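Local coordinates for beta-d-glucoside glucohydrolase (Hypocrea jecorina, PDB 3ZZ1), which probably hydrolyses terminal, non-reducing beta-D-glucosyl residues to release beta-D-glucose, as a secreted family 3 glycoside hydrolase of cellulose degradation, at residues 40-45 with 307-312; 105-110 with 299-304; 65-70 with 368-373; 98-103 with 317-322. All coordinates share one frame; numbering follows the deposited sequence. Where two conformers were deposited one is given.

Interaction 1: 40-45 with 307-312; sequences GPCVGN and PSFNIS. With NAG (2-acetamido-2-deoxy-beta-D-glucopyranose), chain B.
P41 and F309 bring two irregular stretches of backbone together, their CA atoms 8.0 Å apart, just ahead of short strand 44-45. F309 carries the contact. Its CG stands anti to the backbone N (chi1 173°), which sends the ring across to 40-45. C42 SG lies over one face of this ring, 3.8 Å from the centroid of F309 and 19° off the ring normal. It is shifted toward the CD1 and CE1 side. P41 meets the other part of the rim. P41 CB packs on F309 CE2 at 3.6 Å, and P41 O approaches F309 CZ obliquely at 3.5 Å. C42 is disulfide-bonded to C58 of strand 58-60, and F309 also touches C58. The ring therefore packs against the disulfide. The next residue, N310, carries the glycan: its ND2 is bonded to C1 of the N-linked sugar at 1.4 Å, while its OD1 accepts from S312 N at 2.8 Å in an Asx turn. The contact rests on a sulfur-aromatic interaction and apolar packing, and no charges are involved. With SG over one face and P41 CB at the CE2 side, the ring is probably held by dispersion and by the polarisable sulfur.

Interaction 2: 105-110 with 299-304; sequences GIHVIL and TGQDQA
Q301 reaches across to H107, and their CA atoms are 7.6 Å apart. The CB of Q301 is directed toward 105-110. From there the chain runs out extended (chi2 -180°), and this carries the amide to H107. Q301 CD is the first atom to arrive, 3.9 Å from H107 CB. Beyond it the amide lies across the base of the histidine side chain, its plane 62° from that of the imidazole. The atom modelled as Q301 OE1 is 3.0 Å from H107 O. The one modelled as Q301 NE2 is 3.6 Å from H107 CB and comes obliquely to the ring. This amide is probably turned over in the model, so the two ends may be exchanged. The imidazole itself is held by H107 ND1, which is hydrogen-bonded to the backbone N of C58, and its ring meets that of Y306. Replacing Q301 by an alanine would probably leave H107 O without this polar neighbour and open a gap beside H107 CB. H107 lies just before strand 108-109, which runs between strands 58-60 and 154-160 in the sheet of the TIM-barrel-like N-terminal domain. Helix 87-103 ends in a Schellman motif at G105. Helix 282-298 ends likewise, in a Schellman motif at G300. Q301 thus joins the exit of the second helix to the entry of the strand, with W296 and Q154 also against it.

Interaction 3: 65-70 with 368-373; sequences GVRYST and CNDKGC
R67 and D370 form a salt bridge between two loops. R67 NH2 donates to D370 OD1 at 3.2 Å, with a nearly straight N-H...O angle of 164°. The oxygen lies at the edge of the guanidinium, in its plane. From the other side the bond comes in above the carboxylate, and the two planes are 68° apart, so the pair is not a flat two-pronged one. R67 gets there by an extended chain from CG to NE. Further polar bonds fix both groups: R67 NH1 makes a salt bridge with D61, and D370 OD2 is hydrogen-bonded to Y443. A lysine in place of the aspartate would probably put a second positive charge beside the R67 guanidinium and leave Y443 OH without this partner. Within 65-70, the Y68 ring has one face over R67 CG, while Y68 OH stands 3.1 Å above the plane of the R67 guanidinium. Covalently, the C368-C373 disulfide closes the loop that presents D370. Segment 65-70, with a type II turn from V66 to S69, follows strand 58-60 of the N-terminal domain. Segment 368-373 lies between strand 348-352 and helix 395-404 of the C-terminal domain, so the salt bridge ties the two domains together at the surface.

Interaction 4: 98-103 with 317-322; sequences GEEVKA and GNHKTN
H319 is gripped at both ring nitrogens by the neighbouring glutamates E99 and E100 of helix 87-103. Two hydrogen bonds carry the contact. H319 ND1 donates to E100 OE2 at 2.8 Å, with an N-H...O angle of 167°. The oxygen lies in the ring plane and uses its anti lone pair. H319 NE2 donates to E99 OE1 at 2.5 Å, a length to be taken with caution, with an angle of 153°. This second oxygen is also at the ring edge, but the donor reaches it on the anti side and tilted out of the carboxylate plane. The carboxylate of E99 is turned well out of the ring plane, that of E100 less. Both chains are extended beyond CG, which brings one carboxylate to each nitrogen at the ring edge. E100 OE2 has a second partner, T73 OG1, which helps to hold the carboxylate in position. Carbon contacts accompany the bonds: E99 CB is 3.7 Å, and E100 CG 3.6 Å, from H319 CE1. F96, on the same helix, meets the histidine ring with planes about 30° apart. H319 O accepts from N322 N. N322 ND2 in turn bonds to E92 and to L89 O, a further tie to helix 87-103. Because both nitrogens of H319 act as donors toward carboxylates, its imidazole is probably protonated and positively charged. The buried site would then pair this charge with two acidic groups, and two bonds, one at each nitrogen, would leave the ring little freedom to turn.

Along the chain, segment 40-45 comes first and meets 307-312, closing the loop of interaction 1. Segment 65-70 meets 368-373 much later, so interaction 3 crosses interaction 1. Helix residues 98-103 pair with 317-322 in interaction 4, which is nested within interaction 3 and also crosses interaction 1. Next, 105-110 meets 299-304, and interaction 2 lies nested inside the other three loops. Interactions 1 and 2 both reach the N-terminal domain's sheet, and the F309 ring packs on I106. I311 O accepts hydrogen bonds from S69 OG and T70 N, linking interactions 1 and 3. Interaction 3 joins the N-terminal and C-terminal domains.

Interaction 1: 40-45 with 307-312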
# COMPACT_ATOMS: atom_id res chain seq x y z
N GLY A 40 -17.95 -19.57 9.05
CA GLY A 40 -17.03 -20.02 10.09
C GLY A 40 -16.69 -18.88 11.04
O GLY A 40 -17.29 -17.81 10.96
N PRO A 41 -15.73 -19.12 11.95
CA PRO A 41 -15.33 -18.10 12.92
C PRO A 41 -14.50 -16.96 12.31
O PRO A 41 -14.48 -15.85 12.86
CB PRO A 41 -14.50 -18.89 13.93
CG PRO A 41 -13.96 -20.04 13.16
CD PRO A 41 -15.04 -20.40 12.18
N CYS A 42 -13.83 -17.22 11.19
CA CYS A 42 -12.98 -16.22 10.55
C CYS A 42 -13.71 -15.52 9.41
O CYS A 42 -14.86 -15.87 9.09
CB CYS A 42 -11.67 -16.88 10.06
SG CYS A 42 -10.92 -17.95 11.31
N VAL A 43 -13.07 -14.51 8.81
CA VAL A 43 -13.62 -13.81 7.65
C VAL A 43 -13.83 -14.80 6.50
O VAL A 43 -14.83 -14.73 5.79
CB VAL A 43 -12.72 -12.63 7.20
CG1 VAL A 43 -13.24 -12.00 5.91
CG2 VAL A 43 -12.63 -11.58 8.30
N GLY A 44 -12.89 -15.73 6.35
CA GLY A 44 -13.04 -16.83 5.40
C GLY A 44 -12.62 -18.14 6.06
O GLY A 44 -11.71 -18.15 6.88
N ASN A 45 -13.31 -19.22 5.69
CA ASN A 45 -12.98 -20.57 6.17
C ASN A 45 -13.23 -21.64 5.11
O ASN A 45 -14.20 -21.56 4.36
CB ASN A 45 -13.80 -20.92 7.42
CG ASN A 45 -13.24 -20.31 8.69
OD1 ASN A 45 -12.22 -20.75 9.21
ND2 ASN A 45 -13.91 -19.30 9.20
N PRO A 307 -1.17 -21.84 16.95
CA PRO A 307 -2.18 -21.39 17.89
C PRO A 307 -3.59 -21.53 17.32
O PRO A 307 -3.78 -21.45 16.11
CB PRO A 307 -1.84 -19.91 18.09
CG PRO A 307 -0.38 -19.82 17.78
CD PRO A 307 -0.21 -20.77 16.63
N SER A 308 -4.56 -21.77 18.20
CA SER A 308 -5.95 -21.88 17.81
C SER A 308 -6.51 -20.48 17.57
O SER A 308 -5.96 -19.49 18.08
CB SER A 308 -6.75 -22.59 18.90
OG SER A 308 -6.70 -21.83 20.09
N PHE A 309 -7.59 -20.40 16.81
CA PHE A 309 -8.20 -19.11 16.48
C PHE A 309 -8.84 -18.46 17.70
O PHE A 309 -9.70 -19.05 18.36
CB PHE A 309 -9.25 -19.26 15.36
CG PHE A 309 -10.04 -18.00 15.11
CD1 PHE A 309 -9.47 -16.94 14.40
CD2 PHE A 309 -11.34 -17.86 15.59
CE1 PHE A 309 -10.19 -15.76 14.16
CE2 PHE A 309 -12.06 -16.69 15.36
CZ PHE A 309 -11.49 -15.64 14.64
N ASN A 310 -8.40 -17.24 17.99
CA ASN A 310 -8.97 -16.45 19.06
C ASN A 310 -8.56 -14.99 18.90
O ASN A 310 -7.40 -14.64 19.08
CB ASN A 310 -8.55 -17.01 20.42
CG ASN A 310 -9.18 -16.28 21.59
OD1 ASN A 310 -9.75 -15.20 21.45
ND2 ASN A 310 -9.07 -16.88 22.77
N ILE A 311 -9.53 -14.14 18.54
CA ILE A 311 -9.25 -12.72 18.33
C ILE A 311 -9.52 -11.86 19.57
O ILE A 311 -9.56 -10.64 19.49
CB ILE A 311 -9.99 -12.16 17.07
CG1 ILE A 311 -11.46 -12.60 17.06
CG2 ILE A 311 -9.26 -12.59 15.78
CD1 ILE A 311 -12.30 -11.91 16.01
N SER A 312 -9.68 -12.51 20.72
CA SER A 312 -9.79 -11.80 21.99
C SER A 312 -8.43 -11.69 22.69
O SER A 312 -8.27 -10.90 23.63
CB SER A 312 -10.83 -12.45 22.91
OG SER A 312 -12.13 -12.31 22.36
C1 NAG B . -9.59 -16.29 23.97
C2 NAG B . -10.07 -17.34 24.97
C3 NAG B . -10.39 -16.70 26.32
C4 NAG B . -9.26 -15.77 26.79
C5 NAG B . -8.92 -14.78 25.69
C6 NAG B . -7.79 -13.83 26.09
C7 NAG B . -11.22 -19.34 24.15
C8 NAG B . -12.48 -19.87 23.54
N2 NAG B . -11.20 -18.03 24.39
O3 NAG B . -10.56 -17.71 27.29
O4 NAG B . -9.64 -15.07 27.95
O5 NAG B . -8.55 -15.52 24.54
O6 NAG B . -6.55 -14.50 26.10
O7 NAG B . -10.29 -20.10 24.40

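Interaction 2: 105-110 with 299-304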
# COMPACT_ATOMS: atom_id res chain seq x y z
N GLY A 105 -4.14 -17.14 15.83
CA GLY A 105 -4.53 -18.43 15.27
C GLY A 105 -5.18 -18.34 13.90
O GLY A 105 -6.01 -19.18 13.54
N ILE A 106 -4.78 -17.32 13.15
CA ILE A 106 -5.21 -17.13 11.78
C ILE A 106 -4.10 -17.59 10.85
O ILE A 106 -2.93 -17.25 11.07
CB ILE A 106 -5.52 -15.64 11.50
CG1 ILE A 106 -6.64 -15.14 12.42
CG2 ILE A 106 -5.86 -15.41 10.03
CD1 ILE A 106 -6.57 -13.67 12.76
N HIS A 107 -4.46 -18.36 9.82
CA HIS A 107 -3.48 -18.87 8.86
C HIS A 107 -3.17 -17.88 7.73
O HIS A 107 -2.03 -17.78 7.27
CB HIS A 107 -3.95 -20.20 8.26
CG HIS A 107 -4.32 -21.22 9.29
ND1 HIS A 107 -5.62 -21.62 9.51
CD2 HIS A 107 -3.56 -21.93 10.15
CE1 HIS A 107 -5.65 -22.52 10.47
NE2 HIS A 107 -4.41 -22.73 10.88
N VAL A 108 -4.19 -17.16 7.27
CA VAL A 108 -4.04 -16.28 6.11
C VAL A 108 -4.48 -14.86 6.44
O VAL A 108 -5.60 -14.64 6.90
CB VAL A 108 -4.84 -16.79 4.87
CG1 VAL A 108 -4.37 -16.09 3.62
CG2 VAL A 108 -4.70 -18.30 4.69
N ILE A 109 -3.57 -13.91 6.21
CA ILE A 109 -3.90 -12.49 6.33
C ILE A 109 -4.13 -11.89 4.94
O ILE A 109 -3.34 -12.10 4.01
CB ILE A 109 -2.81 -11.69 7.13
CG1 ILE A 109 -3.33 -10.29 7.50
CG2 ILE A 109 -1.49 -11.62 6.36
CD1 ILE A 109 -4.44 -10.30 8.54
N LEU A 110 -5.25 -11.18 4.80
CA LEU A 110 -5.70 -10.71 3.50
C LEU A 110 -5.07 -9.36 3.13
O LEU A 110 -5.71 -8.31 3.21
CB LEU A 110 -7.23 -10.68 3.44
CG LEU A 110 -7.92 -12.02 3.72
CD1 LEU A 110 -9.43 -11.88 3.72
CD2 LEU A 110 -7.49 -13.11 2.72
N THR A 299 4.73 -22.28 4.52
CA THR A 299 4.74 -21.43 5.70
C THR A 299 4.90 -22.23 6.99
O THR A 299 4.88 -21.67 8.08
CB THR A 299 3.45 -20.59 5.81
OG1 THR A 299 2.32 -21.42 5.56
CG2 THR A 299 3.47 -19.45 4.80
N GLY A 300 5.05 -23.55 6.85
CA GLY A 300 5.28 -24.44 7.98
C GLY A 300 4.08 -24.63 8.89
O GLY A 300 4.22 -25.02 10.04
N GLN A 301 2.89 -24.37 8.36
CA GLN A 301 1.67 -24.45 9.16
C GLN A 301 1.22 -25.90 9.38
O GLN A 301 0.30 -26.15 10.15
CB GLN A 301 0.56 -23.60 8.53
CG GLN A 301 0.92 -22.12 8.39
CD GLN A 301 -0.19 -21.27 7.78
OE1 GLN A 301 -0.24 -20.06 8.00
NE2 GLN A 301 -1.07 -21.89 7.00
N ASP A 302 1.89 -26.83 8.70
CA ASP A 302 1.63 -28.26 8.87
C ASP A 302 2.20 -28.79 10.19
O ASP A 302 1.72 -29.81 10.71
CB ASP A 302 2.21 -29.07 7.70
CG ASP A 302 3.71 -28.92 7.57
OD1 ASP A 302 4.20 -27.79 7.30
OD2 ASP A 302 4.42 -29.94 7.71
N GLN A 303 3.21 -28.11 10.71
CA GLN A 303 3.85 -28.51 11.96
C GLN A 303 2.90 -28.32 13.13
O GLN A 303 2.13 -27.36 13.17
CB GLN A 303 5.15 -27.73 12.19
CG GLN A 303 6.17 -27.85 11.08
CD GLN A 303 6.76 -29.25 10.97
OE1 GLN A 303 7.64 -29.62 11.75
NE2 GLN A 303 6.27 -30.02 10.01
N ALA A 304 2.97 -29.25 14.08
CA ALA A 304 2.13 -29.22 15.27
C ALA A 304 2.43 -27.97 16.09
O ALA A 304 3.58 -27.54 16.20
CB ALA A 304 2.38 -30.47 16.11

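Interaction 3: 65-70 with 368-373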
# COMPACT_ATOMS: atom_id res chain seq x y z
N GLY A 65 -3.47 -5.10 9.90
CA GLY A 65 -3.68 -5.79 11.16
C GLY A 65 -4.89 -6.70 11.19
O GLY A 65 -5.60 -6.85 10.19
N VAL A 66 -5.11 -7.31 12.35
CA VAL A 66 -6.15 -8.32 12.52
C VAL A 66 -7.51 -7.64 12.68
O VAL A 66 -7.73 -6.90 13.63
CB VAL A 66 -5.87 -9.24 13.74
CG1 VAL A 66 -6.89 -10.36 13.81
CG2 VAL A 66 -4.46 -9.81 13.68
N ARG A 67 -8.42 -7.92 11.74
CA ARG A 67 -9.78 -7.37 11.80
C ARG A 67 -10.64 -8.09 12.83
O ARG A 67 -10.52 -9.30 13.01
CB ARG A 67 -10.44 -7.45 10.42
CG ARG A 67 -11.72 -6.64 10.27
CD ARG A 67 -12.32 -6.87 8.90
NE ARG A 67 -13.49 -6.04 8.65
CZ ARG A 67 -14.23 -6.11 7.55
NH1 ARG A 67 -13.94 -6.98 6.59
NH2 ARG A 67 -15.28 -5.31 7.41
N TYR A 68 -11.51 -7.32 13.48
CA TYR A 68 -12.47 -7.79 14.50
C TYR A 68 -11.83 -8.18 15.82
O TYR A 68 -12.51 -8.61 16.75
CB TYR A 68 -13.35 -8.94 13.97
CG TYR A 68 -14.12 -8.63 12.70
CD1 TYR A 68 -15.04 -7.58 12.65
CD2 TYR A 68 -13.94 -9.41 11.56
CE1 TYR A 68 -15.75 -7.31 11.49
CE2 TYR A 68 -14.65 -9.16 10.40
CZ TYR A 68 -15.55 -8.11 10.37
OH TYR A 68 -16.24 -7.86 9.20
N SER A 69 -10.52 -8.02 15.93
CA SER A 69 -9.81 -8.35 17.15
C SER A 69 -9.93 -7.23 18.17
O SER A 69 -10.01 -6.06 17.82
CB SER A 69 -8.34 -8.65 16.85
OG SER A 69 -7.62 -8.89 18.04
N THR A 70 -9.95 -7.62 19.44
CA THR A 70 -10.01 -6.67 20.54
C THR A 70 -8.68 -6.58 21.27
O THR A 70 -8.52 -5.78 22.18
CB THR A 70 -11.13 -7.02 21.55
OG1 THR A 70 -10.98 -8.38 21.97
CG2 THR A 70 -12.50 -6.81 20.92
N CYS A 368 -19.39 4.14 13.79
CA CYS A 368 -18.20 4.10 12.96
C CYS A 368 -17.70 2.67 12.71
O CYS A 368 -16.51 2.39 12.85
CB CYS A 368 -17.10 4.97 13.59
SG CYS A 368 -15.90 5.65 12.42
N ASN A 369 -18.62 1.78 12.33
CA ASN A 369 -18.24 0.42 11.92
C ASN A 369 -17.38 0.43 10.66
O ASN A 369 -17.60 1.24 9.75
CB ASN A 369 -19.48 -0.47 11.72
CG ASN A 369 -20.14 -0.89 13.04
OD1 ASN A 369 -21.30 -1.33 13.05
ND2 ASN A 369 -19.41 -0.77 14.14
N ASP A 370 -16.39 -0.46 10.62
CA ASP A 370 -15.39 -0.52 9.55
C ASP A 370 -14.67 0.82 9.37
O ASP A 370 -14.16 1.14 8.30
CB ASP A 370 -16.03 -0.99 8.23
CG ASP A 370 -16.70 -2.35 8.36
OD1 ASP A 370 -16.46 -3.08 9.35
OD2 ASP A 370 -17.47 -2.71 7.45
N LYS A 371 -14.62 1.59 10.46
CA LYS A 371 -14.09 2.96 10.48
C LYS A 371 -14.75 3.87 9.44
O LYS A 371 -14.10 4.76 8.88
CB LYS A 371 -12.56 2.96 10.37
CG LYS A 371 -11.85 2.32 11.56
CD LYS A 371 -12.07 3.13 12.83
CE LYS A 371 -11.52 2.42 14.05
NZ LYS A 371 -12.54 1.61 14.74
N GLY A 372 -16.04 3.65 9.19
CA GLY A 372 -16.82 4.43 8.23
C GLY A 372 -17.24 5.79 8.77
O GLY A 372 -18.44 6.10 8.83
N CYS A 373 -16.26 6.59 9.18
CA CYS A 373 -16.50 7.96 9.66
C CYS A 373 -15.18 8.71 9.77
O CYS A 373 -14.12 8.11 10.00
CB CYS A 373 -17.25 7.98 11.00
SG CYS A 373 -16.24 7.66 12.47

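Interaction 4: 98-103 with 317-322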
# COMPACT_ATOMS: atom_id res chain seq x y z
N GLY A 98 2.52 -10.27 11.02
CA GLY A 98 2.64 -11.73 11.00
C GLY A 98 2.55 -12.32 12.40
O GLY A 98 1.80 -13.28 12.62
N GLU A 99 3.31 -11.75 13.33
CA GLU A 99 3.32 -12.21 14.73
C GLU A 99 1.93 -12.19 15.36
O GLU A 99 1.54 -13.16 16.02
CB GLU A 99 4.29 -11.38 15.57
CG GLU A 99 5.75 -11.78 15.39
CD GLU A 99 6.73 -10.86 16.09
OE1 GLU A 99 6.32 -10.13 17.02
OE2 GLU A 99 7.92 -10.88 15.73
N GLU A 100 1.20 -11.10 15.15
CA GLU A 100 -0.14 -10.94 15.72
C GLU A 100 -1.16 -11.87 15.07
O GLU A 100 -2.03 -12.41 15.76
CB GLU A 100 -0.61 -9.48 15.61
CG GLU A 100 0.34 -8.52 16.32
CD GLU A 100 -0.32 -7.25 16.81
OE1 GLU A 100 -1.52 -7.03 16.53
OE2 GLU A 100 0.37 -6.45 17.49
N VAL A 101 -1.04 -12.06 13.76
CA VAL A 101 -1.93 -12.96 13.01
C VAL A 101 -1.79 -14.41 13.49
O VAL A 101 -2.80 -15.06 13.80
CB VAL A 101 -1.69 -12.85 11.48
CG1 VAL A 101 -2.53 -13.86 10.73
CG2 VAL A 101 -2.02 -11.43 11.00
N LYS A 102 -0.55 -14.90 13.58
CA LYS A 102 -0.28 -16.25 14.07
C LYS A 102 -0.73 -16.40 15.52
O LYS A 102 -1.38 -17.39 15.88
CB LYS A 102 1.20 -16.60 13.93
CG LYS A 102 1.56 -18.04 14.29
CD LYS A 102 2.90 -18.43 13.69
CE LYS A 102 3.36 -19.79 14.19
NZ LYS A 102 3.90 -19.72 15.57
N ALA A 103 -0.38 -15.41 16.34
CA ALA A 103 -0.74 -15.42 17.75
C ALA A 103 -2.26 -15.46 17.96
O ALA A 103 -2.73 -15.93 19.00
CB ALA A 103 -0.13 -14.23 18.48
N GLY A 317 2.08 -7.04 22.33
CA GLY A 317 3.46 -6.93 22.81
C GLY A 317 3.92 -5.47 22.77
O GLY A 317 3.19 -4.58 23.21
N ASN A 318 5.11 -5.25 22.22
CA ASN A 318 5.66 -3.91 22.05
C ASN A 318 5.63 -3.46 20.58
O ASN A 318 6.42 -2.60 20.16
CB ASN A 318 7.09 -3.87 22.61
CG ASN A 318 7.50 -2.49 23.09
OD1 ASN A 318 8.61 -2.29 23.57
ND2 ASN A 318 6.59 -1.52 22.97
N HIS A 319 4.74 -4.06 19.79
CA HIS A 319 4.62 -3.75 18.36
C HIS A 319 4.29 -2.28 18.05
O HIS A 319 4.52 -1.82 16.93
CB HIS A 319 3.60 -4.66 17.66
CG HIS A 319 3.98 -6.11 17.62
ND1 HIS A 319 3.05 -7.12 17.63
CD2 HIS A 319 5.20 -6.71 17.59
CE1 HIS A 319 3.68 -8.29 17.59
NE2 HIS A 319 4.98 -8.06 17.57
N LYS A 320 3.76 -1.56 19.03
CA LYS A 320 3.48 -0.12 18.88
C LYS A 320 4.70 0.70 18.45
O LYS A 320 4.55 1.78 17.88
CB LYS A 320 2.85 0.48 20.15
CG LYS A 320 3.76 0.55 21.37
CD LYS A 320 3.22 1.49 22.45
CE LYS A 320 1.95 0.96 23.13
NZ LYS A 320 2.13 -0.38 23.76
N THR A 321 5.90 0.18 18.72
CA THR A 321 7.14 0.84 18.31
C THR A 321 7.19 1.00 16.79
O THR A 321 7.70 2.00 16.29
CB THR A 321 8.39 0.07 18.77
OG1 THR A 321 8.36 -1.26 18.23
CG2 THR A 321 8.48 0.01 20.30
N ASN A 322 6.66 0.02 16.07
CA ASN A 322 6.61 0.09 14.62
C ASN A 322 5.62 1.16 14.16
O ASN A 322 5.92 1.94 13.26
CB ASN A 322 6.25 -1.26 13.99
CG ASN A 322 6.13 -1.19 12.47
OD1 ASN A 322 5.03 -1.08 11.93
ND2 ASN A 322 7.27 -1.23 11.78